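Local coordinates for putative acyl-[acyl-carrier-protein]--UDP-N-acetylglucosamine O-acyltransferase (Bacteroides fragilis, PDB 4R36) that probably transfers an acyl chain from acyl carrier protein to UDP-N-acetylglucosamine, the first step of lipid A biosynthesis, at residues P195-A200 with S256-Y261; F175-G180 with V263-N268; I224-N227 with Y232-I235. All coordinates share one frame; numbering follows the deposited sequence.

Interaction 1: residues P195-A200 with S256-Y261; sequences PPYIIA and SPEIEY
Pro196 sets its CB-CG edge over one face of the Tyr261 ring where the end of the left-handed beta-helix of this acyltransferase meets the last helix, 257-267, of its C-terminal helical domain. The proline belongs to a type II turn running from Pro195 to Ile198, which delivers the chain into strand 198-201 and turns two consecutive side chains, Pro196 and Tyr197, toward the helix. Its CG stands 3.8 Å from the centroid of the Tyr261 ring and only 9° off the normal, a CH-pi contact centred on the ring; CB leans to one side and reaches CE2 of Tyr261 at 3.6 Å. On the tyrosine side, a chi1 of 176°, CG anti to the backbone N, carries the ring out from the helix to the turn, where one face meets the proline.

Tyr197 comes to the same ring in another way. Its plane stands at 86° to that of Tyr261, but the two centroids are 6.0 Å apart and the rings meet obliquely, through the hydroxyl end of Tyr197 at the rim of Tyr261. The Tyr197 ring also crosses the Glu258 side chain at about a right angle, with its CZ 3.8 Å from CB of Glu258. The carboxylate itself bends back toward the start of the helix, where OG of the N-cap residue Ser256 donates to OE1 of Glu258 over 2.7 Å. The far end of Tyr261 is fixed by hydrogen bonds of its hydroxyl to Asp161 and to the backbone N of Gly180, which tie the helix to the coil beneath. The side chain of Tyr197 is about 6 Å from that of Asn211, a UDP-N-acetylglucosamine-binding residue with no ligand bound here. The OH of Tyr197 lies in the Tyr261 ring plane, at its edge, 3.5 Å from CD2 of Tyr261.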
ATOM      1  N   PRO A 195      15.952  14.554 -11.362  1.00 15.65           N
ATOM      2  CA  PRO A 195      15.970  15.730 -12.240  1.00 15.73           C
ATOM      3  C   PRO A 195      14.969  15.583 -13.387  1.00 15.87           C
ATOM      4  O   PRO A 195      14.543  14.452 -13.718  1.00 14.05           O
ATOM      5  CB  PRO A 195      17.445  15.788 -12.719  1.00 15.80           C
ATOM      6  CG  PRO A 195      17.835  14.359 -12.717  1.00 16.38           C
ATOM      7  CD  PRO A 195      17.160  13.749 -11.514  1.00 15.93           C
ATOM      8  N   PRO A 196      14.631  16.698 -14.054  1.00 15.12           N
ATOM      9  CA  PRO A 196      13.488  16.689 -14.998  1.00 16.22           C
ATOM     10  C   PRO A 196      13.681  15.867 -16.245  1.00 14.84           C
ATOM     11  O   PRO A 196      14.841  15.670 -16.650  1.00 17.52           O
ATOM     12  CB  PRO A 196      13.291  18.140 -15.338  1.00 16.63           C
ATOM     13  CG  PRO A 196      14.523  18.807 -14.927  1.00 17.48           C
ATOM     14  CD  PRO A 196      15.105  18.045 -13.780  1.00 16.47           C
ATOM     15  N   TYR A 197      12.598  15.330 -16.795  1.00 14.66           N
ATOM     16  CA  TYR A 197      12.559  14.636 -18.074  1.00 15.16           C
ATOM     17  C   TYR A 197      13.056  13.162 -18.075  1.00 14.85           C
ATOM     18  O   TYR A 197      13.065  12.546 -19.114  1.00 18.31           O
ATOM     19  CB  TYR A 197      13.336  15.424 -19.166  1.00 16.80           C
ATOM     20  CG  TYR A 197      12.951  16.851 -19.260  1.00 16.20           C
ATOM     21  CD1 TYR A 197      11.691  17.207 -19.697  1.00 17.54           C
ATOM     22  CD2 TYR A 197      13.874  17.849 -18.999  1.00 16.03           C
ATOM     23  CE1 TYR A 197      11.311  18.540 -19.775  1.00 18.63           C
ATOM     24  CE2 TYR A 197      13.497  19.191 -19.037  1.00 16.91           C
ATOM     25  CZ  TYR A 197      12.235  19.518 -19.486  1.00 19.42           C
ATOM     26  OH  TYR A 197      11.846  20.802 -19.477  1.00 19.05           O
ATOM     27  N   ILE A 198      13.559  12.639 -16.942  1.00 15.98           N
ATOM     28  CA  ILE A 198      14.156  11.299 -16.949  1.00 16.45           C
ATOM     29  C   ILE A 198      13.186  10.196 -16.546  1.00 16.80           C
ATOM     30  O   ILE A 198      12.120  10.460 -15.962  1.00 17.67           O
ATOM     31  CB  ILE A 198      15.428  11.213 -16.085  1.00 16.10           C
ATOM     32  CG1 ILE A 198      15.174  11.245 -14.581  1.00 16.67           C
ATOM     33  CG2 ILE A 198      16.401  12.323 -16.465  1.00 17.86           C
ATOM     34  CD1 ILE A 198      16.307  10.711 -13.749  1.00 19.22           C
ATOM     35  N   ILE A 199      13.563   8.977 -16.898  1.00 16.75           N
ATOM     36  CA  ILE A 199      13.016   7.776 -16.305  1.00 16.43           C
ATOM     37  C   ILE A 199      13.896   7.352 -15.151  1.00 15.48           C
ATOM     38  O   ILE A 199      15.135   7.270 -15.265  1.00 15.91           O
ATOM     39  CB  ILE A 199      12.894   6.650 -17.324  1.00 17.44           C
ATOM     40  CG1 ILE A 199      12.058   7.079 -18.545  1.00 21.68           C
ATOM     41  CG2 ILE A 199      12.308   5.381 -16.691  1.00 18.46           C
ATOM     42  CD1 ILE A 199      12.087   6.072 -19.679  1.00 22.26           C
ATOM     43  N   ALA A 200      13.276   7.097 -13.986  1.00 16.34           N
ATOM     44  CA  ALA A 200      13.978   6.595 -12.835  1.00 17.21           C
ATOM     45  C   ALA A 200      13.394   5.242 -12.518  1.00 17.80           C
ATOM     46  O   ALA A 200      12.166   5.085 -12.392  1.00 15.82           O
ATOM     47  CB  ALA A 200      13.838   7.523 -11.655  1.00 19.33           C
ATOM     48  N   SER A 256      17.957  26.085 -24.364  1.00 24.65           N
ATOM     49  CA  SER A 256      16.522  26.192 -24.437  1.00 23.50           C
ATOM     50  C   SER A 256      16.031  26.158 -22.985  1.00 24.55           C
ATOM     51  O   SER A 256      16.767  25.780 -22.098  1.00 21.73           O
ATOM     52  CB  SER A 256      15.877  25.107 -25.273  1.00 23.66           C
ATOM     53  OG  SER A 256      15.938  23.784 -24.675  1.00 23.38           O
ATOM     54  N   PRO A 257      14.767  26.544 -22.762  1.00 20.58           N
ATOM     55  CA  PRO A 257      14.247  26.554 -21.405  1.00 20.63           C
ATOM     56  C   PRO A 257      14.331  25.162 -20.750  1.00 17.24           C
ATOM     57  O   PRO A 257      14.646  25.110 -19.562  1.00 16.97           O
ATOM     58  CB  PRO A 257      12.789  27.025 -21.578  1.00 21.98           C
ATOM     59  CG  PRO A 257      12.836  27.875 -22.863  1.00 22.43           C
ATOM     60  CD  PRO A 257      13.851  27.216 -23.743  1.00 21.82           C
ATOM     61  N   GLU A 258      14.216  24.112 -21.552  1.00 18.06           N
ATOM     62  CA  GLU A 258      14.296  22.732 -21.046  1.00 18.02           C
ATOM     63  C   GLU A 258      15.690  22.461 -20.492  1.00 18.41           C
ATOM     64  O   GLU A 258      15.819  21.881 -19.404  1.00 17.04           O
ATOM     65  CB  GLU A 258      13.970  21.707 -22.123  1.00 19.31           C
ATOM     66  CG  GLU A 258      12.573  21.779 -22.712  1.00 19.45           C
ATOM     67  CD  GLU A 258      12.329  22.879 -23.751  1.00 22.40           C
ATOM     68  OE1 GLU A 258      13.236  23.575 -24.234  1.00 19.74           O
ATOM     69  OE2 GLU A 258      11.147  23.141 -24.036  1.00 22.38           O
ATOM     70  N   ILE A 259      16.706  22.887 -21.234  1.00 17.00           N
ATOM     71  CA  ILE A 259      18.087  22.661 -20.817  1.00 18.03           C
ATOM     72  C   ILE A 259      18.444  23.512 -19.617  1.00 15.96           C
ATOM     73  O   ILE A 259      19.165  23.078 -18.698  1.00 16.78           O
ATOM     74  CB  ILE A 259      19.069  22.851 -21.988  1.00 19.12           C
ATOM     75  CG1 ILE A 259      18.636  22.069 -23.214  1.00 20.08           C
ATOM     76  CG2 ILE A 259      20.472  22.484 -21.592  1.00 20.68           C
ATOM     77  CD1 ILE A 259      18.320  20.574 -23.052  1.00 20.17           C
ATOM     78  N   GLU A 260      17.905  24.720 -19.548  1.00 16.96           N
ATOM     79  CA  GLU A 260      18.168  25.544 -18.411  1.00 16.12           C
ATOM     80  C   GLU A 260      17.498  25.002 -17.167  1.00 16.79           C
ATOM     81  O   GLU A 260      18.007  25.134 -16.059  1.00 16.49           O
ATOM     82  CB  GLU A 260      17.693  27.000 -18.688  1.00 18.99           C
ATOM     83  CG  GLU A 260      18.519  27.646 -19.794  1.00 19.90           C
ATOM     84  CD  GLU A 260      17.917  29.015 -20.227  1.00 26.48           C
ATOM     85  OE1 GLU A 260      17.391  29.753 -19.366  1.00 27.15           O
ATOM     86  OE2 GLU A 260      17.950  29.352 -21.412  1.00 36.83           O
ATOM     87  N   TYR A 261      16.353  24.380 -17.352  1.00 14.57           N
ATOM     88  CA  TYR A 261      15.666  23.786 -16.234  1.00 16.02           C
ATOM     89  C   TYR A 261      16.469  22.594 -15.701  1.00 16.34           C
ATOM     90  O   TYR A 261      16.652  22.459 -14.494  1.00 15.96           O
ATOM     91  CB  TYR A 261      14.293  23.360 -16.686  1.00 17.18           C
ATOM     92  CG  TYR A 261      13.405  22.625 -15.713  1.00 17.51           C
ATOM     93  CD1 TYR A 261      13.451  22.872 -14.303  1.00 19.96           C
ATOM     94  CD2 TYR A 261      12.412  21.821 -16.207  1.00 19.06           C
ATOM     95  CE1 TYR A 261      12.534  22.257 -13.448  1.00 18.31           C
ATOM     96  CE2 TYR A 261      11.469  21.230 -15.369  1.00 18.34           C
ATOM     97  CZ  TYR A 261      11.536  21.461 -14.000  1.00 19.07           C
ATOM     98  OH  TYR A 261      10.619  20.773 -13.252  1.00 20.22           O
TER

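Interaction 2: residues F175-G180 with V263-N268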
ATOM      1  N   PHE A 175      11.631  15.654   2.196  1.00 16.21           N
ATOM      2  CA  PHE A 175      12.433  16.743   1.668  1.00 17.97           C
ATOM      3  C   PHE A 175      12.943  16.506   0.221  1.00 16.76           C
ATOM      4  O   PHE A 175      13.797  17.276  -0.264  1.00 21.28           O
ATOM      5  CB  PHE A 175      13.671  17.091   2.559  1.00 20.14           C
ATOM      6  CG  PHE A 175      13.366  17.317   4.007  1.00 24.48           C
ATOM      7  CD1 PHE A 175      12.660  18.445   4.405  1.00 29.41           C
ATOM      8  CD2 PHE A 175      13.793  16.422   4.968  1.00 27.03           C
ATOM      9  CE1 PHE A 175      12.368  18.686   5.764  1.00 31.13           C
ATOM     10  CE2 PHE A 175      13.475  16.629   6.333  1.00 32.37           C
ATOM     11  CZ  PHE A 175      12.776  17.771   6.726  1.00 29.82           C
ATOM     12  N   CYS A 176      12.548  15.431  -0.423  1.00 14.86           N
ATOM     13  CA  CYS A 176      12.978  15.225  -1.822  1.00 14.09           C
ATOM     14  C   CYS A 176      12.159  16.017  -2.814  1.00 14.39           C
ATOM     15  O   CYS A 176      11.029  16.454  -2.526  1.00 15.41           O
ATOM     16  CB  CYS A 176      12.936  13.739  -2.176  1.00 15.28           C
ATOM     17  SG  CYS A 176      14.278  12.909  -1.248  1.00 21.04           S
ATOM     18  N   ARG A 177      12.716  16.192  -4.003  1.00 14.04           N
ATOM     19  CA  ARG A 177      12.062  16.888  -5.070  1.00 14.78           C
ATOM     20  C   ARG A 177      12.150  16.085  -6.363  1.00 15.60           C
ATOM     21  O   ARG A 177      13.193  15.479  -6.674  1.00 16.30           O
ATOM     22  CB  ARG A 177      12.735  18.279  -5.285  1.00 15.12           C
ATOM     23  CG  ARG A 177      12.040  19.037  -6.372  1.00 16.54           C
ATOM     24  CD  ARG A 177      12.520  20.481  -6.424  1.00 19.93           C
ATOM     25  NE  ARG A 177      11.981  21.228  -7.539  1.00 18.90           N
ATOM     26  CZ  ARG A 177      12.498  22.342  -8.011  1.00 22.02           C
ATOM     27  NH1 ARG A 177      13.581  22.922  -7.406  1.00 22.21           N
ATOM     28  NH2 ARG A 177      11.925  22.882  -9.091  1.00 21.06           N
ATOM     29  N   VAL A 178      11.024  16.041  -7.088  1.00 15.39           N
ATOM     30  CA  VAL A 178      10.891  15.416  -8.393  1.00 15.99           C
ATOM     31  C   VAL A 178      10.621  16.488  -9.458  1.00 16.90           C
ATOM     32  O   VAL A 178       9.657  17.281  -9.380  1.00 16.13           O
ATOM     33  CB  VAL A 178       9.723  14.385  -8.405  1.00 16.70           C
ATOM     34  CG1 VAL A 178       9.474  13.795  -9.776  1.00 17.17           C
ATOM     35  CG2 VAL A 178       9.981  13.285  -7.377  1.00 17.65           C
ATOM     36  N   GLY A 179      11.444  16.480 -10.500  1.00 16.96           N
ATOM     37  CA  GLY A 179      11.355  17.447 -11.600  1.00 15.19           C
ATOM     38  C   GLY A 179      10.259  17.099 -12.545  1.00 15.86           C
ATOM     39  O   GLY A 179       9.675  15.988 -12.522  1.00 14.45           O
ATOM     40  N   GLY A 180       9.897  18.094 -13.365  1.00 16.19           N
ATOM     41  CA  GLY A 180       8.873  17.864 -14.355  1.00 16.41           C
ATOM     42  C   GLY A 180       9.161  16.792 -15.342  1.00 17.89           C
ATOM     43  O   GLY A 180      10.333  16.559 -15.678  1.00 16.91           O
ATOM     44  N   VAL A 263      19.693  22.160 -15.861  1.00 16.13           N
ATOM     45  CA  VAL A 263      20.884  22.713 -15.187  1.00 17.43           C
ATOM     46  C   VAL A 263      20.568  23.359 -13.837  1.00 17.78           C
ATOM     47  O   VAL A 263      21.197  23.099 -12.828  1.00 17.43           O
ATOM     48  CB  VAL A 263      21.662  23.660 -16.141  1.00 18.03           C
ATOM     49  CG1 VAL A 263      22.723  24.413 -15.381  1.00 20.50           C
ATOM     50  CG2 VAL A 263      22.231  22.858 -17.298  1.00 18.95           C
ATOM     51  N   ASP A 264      19.592  24.221 -13.813  1.00 17.94           N
ATOM     52  CA  ASP A 264      19.225  24.904 -12.603  1.00 20.21           C
ATOM     53  C   ASP A 264      18.770  23.896 -11.519  1.00 18.79           C
ATOM     54  O   ASP A 264      19.134  24.052 -10.348  1.00 17.44           O
ATOM     55  CB  ASP A 264      18.036  25.823 -12.890  1.00 24.39           C
ATOM     56  CG  ASP A 264      17.834  26.852 -11.774  1.00 31.80           C
ATOM     57  OD1 ASP A 264      18.594  27.833 -11.705  1.00 42.88           O
ATOM     58  OD2 ASP A 264      16.988  26.645 -10.906  1.00 39.10           O
ATOM     59  N   PHE A 265      17.911  22.949 -11.928  1.00 15.83           N
ATOM     60  CA  PHE A 265      17.431  21.959 -11.017  1.00 16.90           C
ATOM     61  C   PHE A 265      18.592  21.210 -10.317  1.00 17.38           C
ATOM     62  O   PHE A 265      18.653  21.141  -9.102  1.00 19.33           O
ATOM     63  CB  PHE A 265      16.541  20.930 -11.731  1.00 16.32           C
ATOM     64  CG  PHE A 265      15.900  19.935 -10.780  1.00 16.35           C
ATOM     65  CD1 PHE A 265      16.615  18.881 -10.263  1.00 16.58           C
ATOM     66  CD2 PHE A 265      14.558  20.020 -10.457  1.00 16.84           C
ATOM     67  CE1 PHE A 265      16.026  17.937  -9.412  1.00 17.31           C
ATOM     68  CE2 PHE A 265      13.955  19.089  -9.614  1.00 16.13           C
ATOM     69  CZ  PHE A 265      14.674  18.032  -9.110  1.00 17.55           C
ATOM     70  N   ILE A 266      19.563  20.739 -11.108  1.00 17.00           N
ATOM     71  CA  ILE A 266      20.677  19.982 -10.536  1.00 16.84           C
ATOM     72  C   ILE A 266      21.602  20.882  -9.730  1.00 19.00           C
ATOM     73  O   ILE A 266      22.023  20.531  -8.612  1.00 16.46           O
ATOM     74  CB  ILE A 266      21.433  19.235 -11.616  1.00 15.98           C
ATOM     75  CG1 ILE A 266      20.446  18.232 -12.289  1.00 15.70           C
ATOM     76  CG2 ILE A 266      22.695  18.574 -11.086  1.00 15.64           C
ATOM     77  CD1 ILE A 266      20.927  17.659 -13.592  1.00 16.66           C
ATOM     78  N   ARG A 267      21.932  22.022 -10.311  1.00 19.42           N
ATOM     79  CA  ARG A 267      22.843  22.942  -9.679  1.00 19.61           C
ATOM     80  C   ARG A 267      22.331  23.364  -8.306  1.00 20.24           C
ATOM     81  O   ARG A 267      23.106  23.464  -7.348  1.00 22.27           O
ATOM     82  CB  ARG A 267      23.011  24.183 -10.581  1.00 18.47           C
ATOM     83  CG  ARG A 267      24.063  25.108 -10.055  1.00 22.41           C
ATOM     84  CD  ARG A 267      24.408  26.161 -11.103  1.00 23.49           C
ATOM     85  NE  ARG A 267      25.360  25.649 -12.083  1.00 21.14           N
ATOM     86  CZ  ARG A 267      25.441  26.067 -13.343  1.00 19.56           C
ATOM     87  NH1 ARG A 267      24.576  26.934 -13.822  1.00 20.20           N
ATOM     88  NH2 ARG A 267      26.381  25.559 -14.159  1.00 21.91           N
ATOM     89  N   ASN A 268      21.049  23.549  -8.147  1.00 18.93           N
ATOM     90  CA  ASN A 268      20.533  23.984  -6.833  1.00 20.90           C
ATOM     91  C   ASN A 268      19.905  22.878  -6.006  1.00 19.20           C
ATOM     92  O   ASN A 268      19.187  23.148  -5.037  1.00 18.39           O
ATOM     93  CB  ASN A 268      19.521  25.134  -7.053  1.00 21.93           C
ATOM     94  CG  ASN A 268      20.186  26.311  -7.763  1.00 25.26           C
ATOM     95  OD1 ASN A 268      19.875  26.708  -8.900  1.00 28.58           O
ATOM     96  ND2 ASN A 268      21.249  26.685  -7.188  1.00 29.40           N
TER
HETATM   97  O   HOH W   1      15.752  24.480  -8.834  1.00 34.97           O
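The final coils of the left-handed parallel beta-helix receive the C-terminal helix here, through an arginine laid alongside a phenylalanine. Strand 177-178 forms one wall of the coil, and from it Arg177 reaches out toward helix 257-267, while Phe265 projects from the helix in the reverse sense, so that the two side chains slide past each other. Arg177 is extended from CG to NE, and this straight run brings its aliphatic part and its guanidinium past the same ring carbon, CE2: CG of Arg177 is 3.8 Å from CE2 of Phe265, and NE is 3.6 Å from that same carbon. CE2 thus sits over one face of the guanidinium, toward its rim. The two planes are inclined by 52°, so the groups do not stack in parallel.

Beyond the arginine, the phenylalanine ring reaches the backbone. CE2 of Phe265 lies 3.7 Å from CA of Gly179, a close approach to a residue that has no side chain to intervene, and the carbonyl oxygen of Arg177 lies in the ring plane at its edge, 3.8 Å from CZ of Phe265. With CG anti to the backbone N (chi1 -174°), Phe265 is directed away from its helix and into this corner. The charged end of Arg177 is held mainly by Asp161 of the preceding coil, through a salt bridge from NH2. Its NH1 turns to the helix, where a water accepts from it at 3.0 Å and donates to OD2 of Asp264 at 3.2 Å, bridging two opposite charges whose own atoms stay apart. Val178, pointing away from the helix, packs on Phe190 and Ile160 inside the coil; Phe265 also touches Pro196, while Val263 and Ile266 on other sides of the helix pack against helix 242-252.

Interaction 3: residues I224-N227 with Y232-I235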
ATOM      1  N   ILE A 224      14.509  18.971 -29.556  1.00 24.58           N
ATOM      2  CA  ILE A 224      14.576  19.289 -28.132  1.00 24.59           C
ATOM      3  C   ILE A 224      14.764  17.991 -27.331  1.00 22.48           C
ATOM      4  O   ILE A 224      15.520  17.979 -26.382  1.00 23.00           O
ATOM      5  CB  ILE A 224      13.293  20.039 -27.666  1.00 25.49           C
ATOM      6  CG1 ILE A 224      13.292  21.449 -28.227  1.00 25.82           C
ATOM      7  CG2 ILE A 224      13.144  20.045 -26.123  1.00 22.30           C
ATOM      8  CD1 ILE A 224      14.357  22.315 -27.644  1.00 32.10           C
ATOM      9  N   ILE A 225      14.080  16.913 -27.732  1.00 23.47           N
ATOM     10  CA  ILE A 225      14.260  15.621 -27.102  1.00 23.55           C
ATOM     11  C   ILE A 225      15.716  15.129 -27.192  1.00 25.58           C
ATOM     12  O   ILE A 225      16.278  14.656 -26.203  1.00 23.84           O
ATOM     13  CB  ILE A 225      13.273  14.561 -27.649  1.00 26.84           C
ATOM     14  CG1 ILE A 225      11.852  14.971 -27.244  1.00 26.80           C
ATOM     15  CG2 ILE A 225      13.587  13.167 -27.052  1.00 26.17           C
ATOM     16  CD1 ILE A 225      10.747  14.127 -27.833  1.00 27.67           C
ATOM     17  N   GLU A 226      16.316  15.284 -28.356  1.00 25.95           N
ATOM     18  CA  GLU A 226      17.695  14.904 -28.540  1.00 28.41           C
ATOM     19  C   GLU A 226      18.632  15.772 -27.661  1.00 25.41           C
ATOM     20  O   GLU A 226      19.612  15.242 -27.109  1.00 21.30           O
ATOM     21  CB  GLU A 226      18.092  15.025 -29.997  1.00 32.66           C
ATOM     22  CG  GLU A 226      19.521  14.555 -30.274  1.00 39.98           C
ATOM     23  CD  GLU A 226      19.757  13.050 -29.947  1.00 49.93           C
ATOM     24  OE1 GLU A 226      18.769  12.272 -29.863  1.00 51.99           O
ATOM     25  OE2 GLU A 226      20.925  12.652 -29.715  1.00 56.39           O
ATOM     26  N   ASN A 227      18.335  17.065 -27.511  1.00 21.99           N
ATOM     27  CA  ASN A 227      19.149  17.909 -26.660  1.00 22.83           C
ATOM     28  C   ASN A 227      19.092  17.480 -25.188  1.00 20.76           C
ATOM     29  O   ASN A 227      20.106  17.506 -24.494  1.00 19.31           O
ATOM     30  CB  ASN A 227      18.767  19.401 -26.838  1.00 23.67           C
ATOM     31  CG  ASN A 227      19.075  19.941 -28.281  1.00 25.07           C
ATOM     32  OD1 ASN A 227      19.856  19.345 -29.028  1.00 23.97           O
ATOM     33  ND2 ASN A 227      18.449  21.042 -28.650  1.00 24.48           N
ATOM     34  N   TYR A 232      21.771  14.715 -20.578  1.00 16.78           N
ATOM     35  CA  TYR A 232      21.896  13.623 -19.618  1.00 16.98           C
ATOM     36  C   TYR A 232      22.980  12.618 -19.882  1.00 16.61           C
ATOM     37  O   TYR A 232      23.500  12.015 -18.940  1.00 17.27           O
ATOM     38  CB  TYR A 232      20.548  12.962 -19.360  1.00 17.20           C
ATOM     39  CG  TYR A 232      19.684  13.807 -18.456  1.00 14.95           C
ATOM     40  CD1 TYR A 232      20.013  13.993 -17.140  1.00 15.11           C
ATOM     41  CD2 TYR A 232      18.512  14.419 -18.935  1.00 13.86           C
ATOM     42  CE1 TYR A 232      19.263  14.844 -16.312  1.00 15.01           C
ATOM     43  CE2 TYR A 232      17.702  15.196 -18.114  1.00 13.40           C
ATOM     44  CZ  TYR A 232      18.076  15.390 -16.781  1.00 15.25           C
ATOM     45  OH  TYR A 232      17.341  16.134 -15.892  1.00 15.46           O
ATOM     46  N   ARG A 233      23.367  12.454 -21.128  1.00 18.40           N
ATOM     47  CA  ARG A 233      24.637  11.731 -21.448  1.00 20.25           C
ATOM     48  C   ARG A 233      25.818  12.398 -20.857  1.00 18.17           C
ATOM     49  O   ARG A 233      26.675  11.762 -20.318  1.00 20.67           O
ATOM     50  CB  ARG A 233      24.877  11.537 -22.959  1.00 23.37           C
ATOM     51  CG  ARG A 233      23.917  10.626 -23.612  1.00 29.96           C
ATOM     52  CD  ARG A 233      24.109  10.464 -25.145  1.00 33.38           C
ATOM     53  NE  ARG A 233      22.921   9.753 -25.626  1.00 39.30           N
ATOM     54  CZ  ARG A 233      22.015  10.174 -26.512  1.00 48.00           C
ATOM     55  NH1 ARG A 233      22.129  11.343 -27.136  1.00 56.01           N
ATOM     56  NH2 ARG A 233      20.975   9.383 -26.802  1.00 55.28           N
ATOM     57  N   ILE A 234      25.883  13.727 -20.931  1.00 19.28           N
ATOM     58  CA  ILE A 234      26.927  14.455 -20.294  1.00 18.53           C
ATOM     59  C   ILE A 234      26.855  14.299 -18.784  1.00 18.98           C
ATOM     60  O   ILE A 234      27.860  14.130 -18.147  1.00 20.55           O
ATOM     61  CB  ILE A 234      26.903  15.956 -20.669  1.00 18.97           C
ATOM     62  CG1 ILE A 234      27.323  16.119 -22.131  1.00 22.29           C
ATOM     63  CG2 ILE A 234      27.831  16.771 -19.759  1.00 22.38           C
ATOM     64  CD1 ILE A 234      26.905  17.454 -22.734  1.00 21.20           C
ATOM     65  N   ILE A 235      25.664  14.424 -18.211  1.00 16.32           N
ATOM     66  CA  ILE A 235      25.539  14.415 -16.771  1.00 17.02           C
ATOM     67  C   ILE A 235      25.829  13.040 -16.155  1.00 16.80           C
ATOM     68  O   ILE A 235      26.510  12.939 -15.161  1.00 17.68           O
ATOM     69  CB  ILE A 235      24.127  14.965 -16.342  1.00 17.83           C
ATOM     70  CG1 ILE A 235      24.077  16.458 -16.596  1.00 16.43           C
ATOM     71  CG2 ILE A 235      23.847  14.710 -14.856  1.00 18.28           C
ATOM     72  CD1 ILE A 235      22.693  17.013 -16.762  1.00 17.78           C
TER
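NH1 of Arg233 is gripped by two acceptors on its own helix: OD1 of Asn230, one turn back, and the carboxylate of Glu226, two turns back. The bond to Glu226 is a salt bridge in which NH1 donates to OE2 over 3.1 Å, with an N-H...O angle of 149°, appreciably bent. OE2 lies close to the guanidinium plane, at its edge. The nitrogen, however, approaches from above the carboxylate, 41° out of its plane, and the two flat groups are tilted against each other; a single oxygen and a single nitrogen make the contact, without the paired bonds of a side-on bridge.

Both residues lie on helix 222-237 of the C-terminal helical domain that follows the left-handed beta-helix. Their i to i+7 spacing puts them two turns apart along the same solvent-facing side, and the side chains have to span that gap. Arg233 does most of the reaching: its chain runs extended from CG to NE and heads back toward the start of the helix. Glu226 folds to meet it, leaving the backbone with CG anti to N and then bending at chi2 (62°), so that its carboxylate swings to the arginine although its CB points away. The two side chains cross at nearly a right angle. On the sides facing the other helices, Ile235 packs on Ile262 and Ile266 of helix 257-267, and Ile234 on Ala245 and Val249 of helix 242-252. Tyr232, next to the arginine, hydrogen-bonds through its hydroxyl to the carbonyl oxygen of Pro196.

Overall arrangement
From the N terminus the chain winds through the coils of the beta-helix to residues 175-180, where interaction 2 opens the longest loop; this closes only when the last helix brings back 263-268. Inside it lies the loop of interaction 1, from the turn at 195-200 to the start of that helix at 256-261. Interaction 3, local to helix 222-237, is nested within both, and no loops cross. Interactions 1 and 2 share helix 257-267 and fasten it to successive levels of the coil, meeting where Tyr197 N bonds to Gly180 O at 2.8 Å. Interaction 3 lies farther out, joined to interaction 1 through Tyr232 OH and Pro196 O, and to interaction 2 by Ile235 packing on Ile266.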